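Local atomic coordinates of SusD-like carbohydrate binding protein (Bacteroides vulgatus, PDB entry 3LEW), a protein that probably binds carbohydrate at the outer membrane, as a member of the SusD family of nutrient-binding proteins. Residues F296-D300 with Y301-M305; S386-D389 with L390-I394; L409-I412 with I413-Q417. One frame throughout, in Å; residues are numbered along the deposited sequence. Where two conformers were deposited one is given.

Interaction 1: F296-D300 with Y301-M305; sequences FEDGD and YRKEM
D300 and R302 form a local salt bridge in the loop between strands 286-288 and 306-309, where a type II beta turn, E297 to D300, runs into residues 301-305. K303 adds a second salt bridge, reaching back to D298. R302 grips the D300 carboxylate side-on. R302 NE binds D300 OD1 at 2.9 Å and R302 NH2 binds D300 OD2 at 2.8 Å, each on the syn lone pair. The carboxylate and guanidinium planes are nearly coplanar, 13° apart. CG of D300 is anti to the backbone N (chi1 -177°), which turns the carboxylate to R302. There OD1 also takes the backbone N of R302, at 2.9 Å, on its anti side. Two bonds on OD1 and one on OD2 fix the rotation of the carboxylate.

F296 comes over one face of the R302 guanidinium, with its ring nearly perpendicular to that group. F296 CE2 lies 3.7 Å from R302 NE. F296 CB packs against K303 CB at 3.6 Å, the two side chains running past each other in opposite directions. The K303 chain is extended beyond CG and runs back to F296 O and D298. K303 NZ binds the backbone O of F296 at 2.9 Å and D298 OD1 at 2.7 Å, the latter from above the carboxylate plane. G299, with positive phi (104°), completes the bend.

R302 also forms salt bridges with E397 and E401 of helix 387-401. R302 thus ties the turn to that helix. Y301 OH binds R376 of helix 365-376. Three acidic partners around R302 probably stabilise its charge and hold it in place, and the paired geometry fixes its plane.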
loop_
_atom_site.group_PDB
_atom_site.type_symbol
_atom_site.label_atom_id
_atom_site.label_comp_id
_atom_site.label_asym_id
_atom_site.label_seq_id
_atom_site.Cartn_x
_atom_site.Cartn_y
_atom_site.Cartn_z
ATOM N N PHE A 296 -5.462 -0.392 -20.850
ATOM C CA PHE A 296 -5.018 -1.724 -21.205
ATOM C C PHE A 296 -5.220 -1.998 -22.675
ATOM O O PHE A 296 -6.240 -1.613 -23.255
ATOM C CB PHE A 296 -5.769 -2.801 -20.390
ATOM C CG PHE A 296 -5.569 -2.691 -18.901
ATOM C CD1 PHE A 296 -6.304 -1.795 -18.142
ATOM C CD2 PHE A 296 -4.625 -3.477 -18.261
ATOM C CE1 PHE A 296 -6.071 -1.661 -16.763
ATOM C CE2 PHE A 296 -4.429 -3.377 -16.918
ATOM C CZ PHE A 296 -5.162 -2.480 -16.157
ATOM N N GLU A 297 -4.250 -2.667 -23.291
ATOM C CA GLU A 297 -4.410 -3.160 -24.653
ATOM C C GLU A 297 -5.212 -4.473 -24.690
ATOM O O GLU A 297 -5.077 -5.333 -23.836
ATOM C CB GLU A 297 -3.043 -3.392 -25.324
ATOM C CG GLU A 297 -2.182 -2.172 -25.514
ATOM C CD GLU A 297 -1.233 -1.924 -24.347
ATOM O OE1 GLU A 297 -0.816 -2.900 -23.709
ATOM O OE2 GLU A 297 -0.924 -0.752 -24.054
ATOM N N ASP A 298 -6.017 -4.652 -25.715
ATOM C CA ASP A 298 -6.678 -5.932 -25.934
ATOM C C ASP A 298 -5.609 -7.022 -26.043
ATOM O O ASP A 298 -4.571 -6.823 -26.697
ATOM C CB ASP A 298 -7.485 -5.908 -27.245
ATOM C CG ASP A 298 -8.743 -5.057 -27.167
ATOM O OD1 ASP A 298 -9.145 -4.600 -26.063
ATOM O OD2 ASP A 298 -9.345 -4.890 -28.262
ATOM N N GLY A 299 -5.847 -8.157 -25.396
ATOM C CA GLY A 299 -4.827 -9.204 -25.262
ATOM C C GLY A 299 -4.206 -9.254 -23.871
ATOM O O GLY A 299 -3.700 -10.294 -23.454
ATOM N N ASP A 300 -4.255 -8.144 -23.129
ATOM C CA ASP A 300 -3.766 -8.113 -21.753
ATOM C C ASP A 300 -4.853 -8.730 -20.912
ATOM O O ASP A 300 -5.973 -8.243 -20.927
ATOM C CB ASP A 300 -3.556 -6.657 -21.357
ATOM C CG ASP A 300 -2.969 -6.471 -19.975
ATOM O OD1 ASP A 300 -3.278 -7.228 -18.990
ATOM O OD2 ASP A 300 -2.233 -5.465 -19.846
ATOM N N TYR A 301 -4.560 -9.818 -20.223
ATOM C CA TYR A 301 -5.612 -10.523 -19.506
ATOM C C TYR A 301 -6.173 -9.759 -18.323
ATOM O O TYR A 301 -7.257 -10.091 -17.854
ATOM C CB TYR A 301 -5.194 -11.935 -19.111
ATOM C CG TYR A 301 -4.001 -12.102 -18.181
ATOM C CD1 TYR A 301 -4.035 -11.722 -16.843
ATOM C CD2 TYR A 301 -2.841 -12.737 -18.637
ATOM C CE1 TYR A 301 -2.917 -11.945 -16.001
ATOM C CE2 TYR A 301 -1.753 -12.975 -17.802
ATOM C CZ TYR A 301 -1.794 -12.555 -16.486
ATOM O OH TYR A 301 -0.696 -12.848 -15.688
ATOM N N ARG A 302 -5.476 -8.715 -17.854
ATOM C CA ARG A 302 -6.010 -7.887 -16.792
ATOM C C ARG A 302 -7.254 -7.096 -17.252
ATOM O O ARG A 302 -8.137 -6.771 -16.422
ATOM C CB ARG A 302 -4.928 -6.966 -16.210
ATOM C CG ARG A 302 -3.720 -7.740 -15.642
ATOM C CD ARG A 302 -2.547 -6.836 -15.306
ATOM N NE ARG A 302 -2.010 -6.215 -16.534
ATOM C CZ ARG A 302 -1.035 -5.308 -16.539
ATOM N NH1 ARG A 302 -0.407 -4.985 -15.405
ATOM N NH2 ARG A 302 -0.624 -4.772 -17.685
ATOM N N LYS A 303 -7.304 -6.799 -18.543
ATOM C CA LYS A 303 -8.374 -5.991 -19.124
ATOM C C LYS A 303 -9.706 -6.762 -19.036
ATOM O O LYS A 303 -10.755 -6.162 -18.817
ATOM C CB LYS A 303 -8.054 -5.628 -20.564
ATOM C CG LYS A 303 -8.951 -4.551 -21.142
ATOM C CD LYS A 303 -8.592 -4.225 -22.577
ATOM C CE LYS A 303 -9.190 -2.882 -22.995
ATOM N NZ LYS A 303 -8.749 -2.484 -24.354
ATOM N N GLU A 304 -9.622 -8.087 -19.120
ATOM C CA GLU A 304 -10.736 -9.053 -19.037
ATOM C C GLU A 304 -11.400 -9.053 -17.669
ATOM O O GLU A 304 -12.547 -9.482 -17.510
ATOM C CB GLU A 304 -10.218 -10.499 -19.275
ATOM C CG GLU A 304 -9.362 -10.686 -20.543
ATOM C CD GLU A 304 -8.946 -12.137 -20.794
ATOM O OE1 GLU A 304 -9.168 -13.003 -19.937
ATOM O OE2 GLU A 304 -8.382 -12.407 -21.852
HETATM N N MSE A 305 -10.624 -8.654 -16.654
HETATM C CA MSE A 305 -11.058 -8.661 -15.246
HETATM C C MSE A 305 -11.883 -7.404 -14.870
HETATM O O MSE A 305 -12.396 -7.292 -13.742
HETATM C CB MSE A 305 -9.838 -8.809 -14.334
HETATM C CG MSE A 305 -9.176 -10.151 -14.594
HETATM SE SE MSE A 305 -7.373 -10.237 -13.931
HETATM C CE MSE A 305 -7.713 -9.649 -12.255
#

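Interaction 2: S386-D389 with L390-I394; sequences SQQD and LLETI
Q388 and E392 face each other one turn apart on helix 387-401, on its exposed side. Q388 NE2 donates to E392 OE2 at 3.0 Å, and the bond is nearly straight at 168°. It uses the anti lone pair of the carboxylate oxygen and lies in the amide plane of Q388. The two flat groups are nonetheless turned 66° apart. Q388 reaches its partner because its chain bends at chi2 (57°), which brings the amide back over the next turn. The carboxylates of D389 and E392 are also close on this side, with D389 OD1 4.5 Å from E392 OE1. Such a pair of like charges is probably mildly unfavourable. E392 was modelled in two conformers, so both the bond and this approach describe one of them.

The contact spans the first two turns of the helix. S386 is its N-cap, and its OG accepts from D389 N at 3.0 Å. The regular i to i+4 bonds start at once, from L390 N to S386 O and from L391 N to Q387 O. T393 adds a side-chain bond to the same pattern: its OG1 donates to D389 O at 2.8 Å. T393 N binds that oxygen too, from the opposite face of the carbonyl plane.

The tight part lies round the helix, where L390 and L391 meet the neighbouring helices. L391 is buried, and its CG rests 3.4 Å from Q387 O. L391 packs against E355, A358 and H359 of helix 346-359. L390 touches A358 and also A365 and L369 of helix 365-376, while Q387 NE2 bonds to A358 O.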
loop_
_atom_site.group_PDB
_atom_site.type_symbol
_atom_site.label_atom_id
_atom_site.label_comp_id
_atom_site.label_asym_id
_atom_site.label_seq_id
_atom_site.Cartn_x
_atom_site.Cartn_y
_atom_site.Cartn_z
ATOM N N SER A 386 11.986 9.372 -24.113
ATOM C CA SER A 386 12.739 10.258 -23.226
ATOM C C SER A 386 12.652 9.671 -21.813
ATOM O O SER A 386 11.732 8.875 -21.521
ATOM C CB SER A 386 12.145 11.656 -23.233
ATOM O OG SER A 386 10.842 11.659 -22.668
ATOM N N GLN A 387 13.606 10.051 -20.965
ATOM C CA GLN A 387 13.597 9.632 -19.563
ATOM C C GLN A 387 12.228 9.996 -18.964
ATOM O O GLN A 387 11.612 9.153 -18.295
ATOM C CB GLN A 387 14.752 10.288 -18.785
ATOM C CG GLN A 387 14.786 9.938 -17.301
ATOM C CD GLN A 387 15.740 10.824 -16.481
ATOM O OE1 GLN A 387 15.521 12.026 -16.351
ATOM N NE2 GLN A 387 16.799 10.233 -15.947
ATOM N N GLN A 388 11.730 11.210 -19.229
ATOM C CA GLN A 388 10.442 11.611 -18.648
ATOM C C GLN A 388 9.270 10.739 -19.146
ATOM O O GLN A 388 8.423 10.353 -18.343
ATOM C CB GLN A 388 10.124 13.093 -18.892
ATOM C CG GLN A 388 8.882 13.612 -18.125
ATOM C CD GLN A 388 8.950 13.440 -16.581
ATOM O OE1 GLN A 388 10.037 13.484 -15.958
ATOM N NE2 GLN A 388 7.767 13.228 -15.956
ATOM N N ASP A 389 9.218 10.452 -20.448
ATOM C CA ASP A 389 8.141 9.615 -21.008
ATOM C C ASP A 389 8.258 8.156 -20.540
ATOM O O ASP A 389 7.242 7.494 -20.351
ATOM C CB ASP A 389 8.113 9.649 -22.542
ATOM C CG ASP A 389 7.548 10.964 -23.101
ATOM O OD1 ASP A 389 6.919 11.738 -22.334
ATOM O OD2 ASP A 389 7.754 11.197 -24.310
ATOM N N LEU A 390 9.482 7.672 -20.357
ATOM C CA LEU A 390 9.706 6.319 -19.802
ATOM C C LEU A 390 9.217 6.265 -18.381
ATOM O O LEU A 390 8.479 5.348 -18.017
ATOM C CB LEU A 390 11.181 5.920 -19.853
ATOM C CG LEU A 390 11.462 4.509 -19.307
ATOM C CD1 LEU A 390 10.641 3.411 -20.034
ATOM C CD2 LEU A 390 12.994 4.270 -19.385
ATOM N N LEU A 391 9.574 7.260 -17.563
ATOM C CA LEU A 391 9.008 7.340 -16.219
ATOM C C LEU A 391 7.488 7.346 -16.218
ATOM O O LEU A 391 6.859 6.613 -15.444
ATOM C CB LEU A 391 9.558 8.549 -15.461
ATOM C CG LEU A 391 10.996 8.464 -15.044
ATOM C CD1 LEU A 391 11.487 9.853 -14.561
ATOM C CD2 LEU A 391 11.162 7.387 -13.964
ATOM N N GLU A 392 6.856 8.138 -17.087
ATOM C CA GLU A 392 5.393 8.159 -17.087
ATOM C C GLU A 392 4.799 6.807 -17.503
ATOM O O GLU A 392 3.755 6.420 -16.994
ATOM C CB GLU A 392 4.850 9.312 -17.926
ATOM C CG GLU A 392 5.127 10.637 -17.253
ATOM C CD GLU A 392 4.770 11.842 -18.089
ATOM O OE1 GLU A 392 3.878 11.730 -18.972
ATOM O OE2 GLU A 392 5.392 12.905 -17.840
ATOM N N THR A 393 5.470 6.108 -18.386
ATOM C CA THR A 393 5.036 4.776 -18.846
ATOM C C THR A 393 5.152 3.747 -17.711
ATOM O O THR A 393 4.276 2.890 -17.526
ATOM C CB THR A 393 5.831 4.346 -20.113
ATOM O OG1 THR A 393 5.650 5.351 -21.127
ATOM C CG2 THR A 393 5.329 3.022 -20.645
ATOM N N ILE A 394 6.216 3.875 -16.934
ATOM C CA ILE A 394 6.408 3.049 -15.731
ATOM C C ILE A 394 5.332 3.346 -14.672
ATOM O O ILE A 394 4.714 2.438 -14.121
ATOM C CB ILE A 394 7.843 3.172 -15.176
ATOM C CG1 ILE A 394 8.825 2.643 -16.202
ATOM C CG2 ILE A 394 7.966 2.401 -13.808
ATOM C CD1 ILE A 394 10.274 2.887 -15.854
#

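Interaction 3: L409-I412 with I413-Q417; sequences LIDI and IRNQQ
The guanidinium of R414 has D411 OD1 at its edge and N415 OD1 over one face, 3.3 Å above the plane. Both NE and NH2 of R414 bind the single oxygen D411 OD1, NE at 2.9 Å and NH2 at 3.2 Å, so this is a side-on salt bridge to one atom. The carboxylate is turned 73° from the guanidinium, and both nitrogens come to the same face of it. The R414 side chain starts between the backbone N and the carbonyl carbon (chi1 76°), then runs extended to NE alongside D411. D411 OD2 is held by R398, and R414 NH2 also pairs with E355. Replacing R414 by an alanine would probably leave D411 OD1 without its side-chain donors here and E355 without this charged partner.

On another side of the helix, L409 CG meets I413 CD1 at 3.9 Å. The amide of N415 donates from ND2 to Q417 OE1 at 3.2 Å, tying the two side chains together. A water donates to I412 O and to Q417 O, bridging the two carbonyls. Q417 N binds I412 O at 3.0 Å on a lone pair in the carbonyl plane, and Q416 N binds I413 O at 3.2 Å. With Q416 at positive phi (56°), these two backbone bonds close the C-terminal end of helix 408-414 in a Schellman motif.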
loop_
_atom_site.group_PDB
_atom_site.type_symbol
_atom_site.label_atom_id
_atom_site.label_comp_id
_atom_site.label_asym_id
_atom_site.label_seq_id
_atom_site.Cartn_x
_atom_site.Cartn_y
_atom_site.Cartn_z
ATOM N N LEU A 409 -2.116 6.840 -3.848
ATOM C CA LEU A 409 -1.768 8.129 -3.199
ATOM C C LEU A 409 -0.274 8.237 -2.993
ATOM O O LEU A 409 0.292 9.317 -3.061
ATOM C CB LEU A 409 -2.459 8.244 -1.849
ATOM C CG LEU A 409 -2.198 9.523 -1.023
ATOM C CD1 LEU A 409 -2.800 10.795 -1.701
ATOM C CD2 LEU A 409 -2.766 9.337 0.429
ATOM N N ILE A 410 0.375 7.107 -2.694
ATOM C CA ILE A 410 1.821 7.121 -2.404
ATOM C C ILE A 410 2.605 7.570 -3.620
ATOM O O ILE A 410 3.501 8.397 -3.537
ATOM C CB ILE A 410 2.317 5.691 -1.998
ATOM C CG1 ILE A 410 1.558 5.197 -0.744
ATOM C CG2 ILE A 410 3.854 5.657 -1.915
ATOM C CD1 ILE A 410 1.583 6.117 0.450
ATOM N N ASP A 411 2.150 7.144 -4.782
ATOM C CA ASP A 411 2.740 7.566 -6.056
ATOM C C ASP A 411 2.430 9.009 -6.395
ATOM O O ASP A 411 3.310 9.726 -6.848
ATOM C CB ASP A 411 2.293 6.671 -7.188
ATOM C CG ASP A 411 2.957 5.298 -7.154
ATOM O OD1 ASP A 411 3.939 5.042 -6.388
ATOM O OD2 ASP A 411 2.475 4.424 -7.915
ATOM N N ILE A 412 1.184 9.446 -6.159
ATOM C CA ILE A 412 0.777 10.847 -6.369
ATOM C C ILE A 412 1.680 11.804 -5.556
ATOM O O ILE A 412 2.185 12.831 -6.059
ATOM C CB ILE A 412 -0.729 11.012 -6.027
ATOM C CG1 ILE A 412 -1.541 10.431 -7.207
ATOM C CG2 ILE A 412 -1.130 12.508 -5.792
ATOM C CD1 ILE A 412 -3.020 10.190 -6.930
ATOM N N ILE A 413 1.886 11.453 -4.314
ATOM C CA ILE A 413 2.748 12.225 -3.389
ATOM C C ILE A 413 4.214 12.199 -3.874
ATOM O O ILE A 413 4.786 13.241 -4.164
ATOM C CB ILE A 413 2.667 11.717 -1.968
ATOM C CG1 ILE A 413 1.307 12.047 -1.316
ATOM C CG2 ILE A 413 3.725 12.357 -1.092
ATOM C CD1 ILE A 413 1.043 11.375 0.086
ATOM N N ARG A 414 4.804 11.014 -3.981
ATOM C CA ARG A 414 6.256 10.965 -4.253
ATOM C C ARG A 414 6.640 11.498 -5.629
ATOM O O ARG A 414 7.720 12.043 -5.814
ATOM C CB ARG A 414 6.793 9.567 -4.028
ATOM C CG ARG A 414 6.450 8.574 -5.149
ATOM C CD ARG A 414 6.854 7.160 -4.803
ATOM N NE ARG A 414 6.478 6.284 -5.903
ATOM C CZ ARG A 414 7.220 6.081 -6.993
ATOM N NH1 ARG A 414 8.414 6.594 -7.103
ATOM N NH2 ARG A 414 6.742 5.324 -7.981
ATOM N N ASN A 415 5.753 11.377 -6.605
ATOM C CA ASN A 415 6.046 11.851 -7.968
ATOM C C ASN A 415 5.578 13.300 -8.235
ATOM O O ASN A 415 5.752 13.817 -9.341
ATOM C CB ASN A 415 5.402 10.920 -8.994
ATOM C CG ASN A 415 5.921 9.495 -8.913
ATOM O OD1 ASN A 415 7.049 9.258 -8.520
ATOM N ND2 ASN A 415 5.105 8.550 -9.370
ATOM N N GLN A 416 4.944 13.926 -7.238
ATOM C CA GLN A 416 4.367 15.282 -7.384
ATOM C C GLN A 416 3.393 15.327 -8.554
ATOM O O GLN A 416 3.380 16.266 -9.358
ATOM C CB GLN A 416 5.444 16.362 -7.476
ATOM C CG GLN A 416 6.308 16.440 -6.238
ATOM C CD GLN A 416 7.264 17.592 -6.278
ATOM O OE1 GLN A 416 6.854 18.783 -6.314
ATOM N NE2 GLN A 416 8.545 17.275 -6.310
ATOM N N GLN A 417 2.547 14.304 -8.629
ATOM C CA GLN A 417 1.567 14.238 -9.678
ATOM C C GLN A 417 0.245 14.752 -9.185
ATOM O O GLN A 417 0.093 15.047 -7.999
ATOM C CB GLN A 417 1.468 12.796 -10.191
ATOM C CG GLN A 417 2.639 12.405 -11.089
ATOM C CD GLN A 417 2.482 10.992 -11.569
ATOM O OE1 GLN A 417 2.604 10.044 -10.785
ATOM N NE2 GLN A 417 2.171 10.833 -12.859
HETATM O O HOH W 1 1.399 15.539 -5.654
#

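The three contacts follow one another along the chain without touching. Interactions 2 and 3 are the nearest pair, with centres about 15 Å apart and nearest atoms about 5 Å. They lie at the start of helix 387-401 and at the end of helix 408-414, the next helix in the chain. E355 connects them: it touches L391 of interaction 2 and pairs with R414 of interaction 3. Interaction 1 is farther off, its centre about 22 Å from that of interaction 2 and 25 Å from that of interaction 3. It meets helix 387-401 through R302 and F296. A pentaethylene glycol, probably from crystallisation, lies about 4 Å from the Y301 side chain.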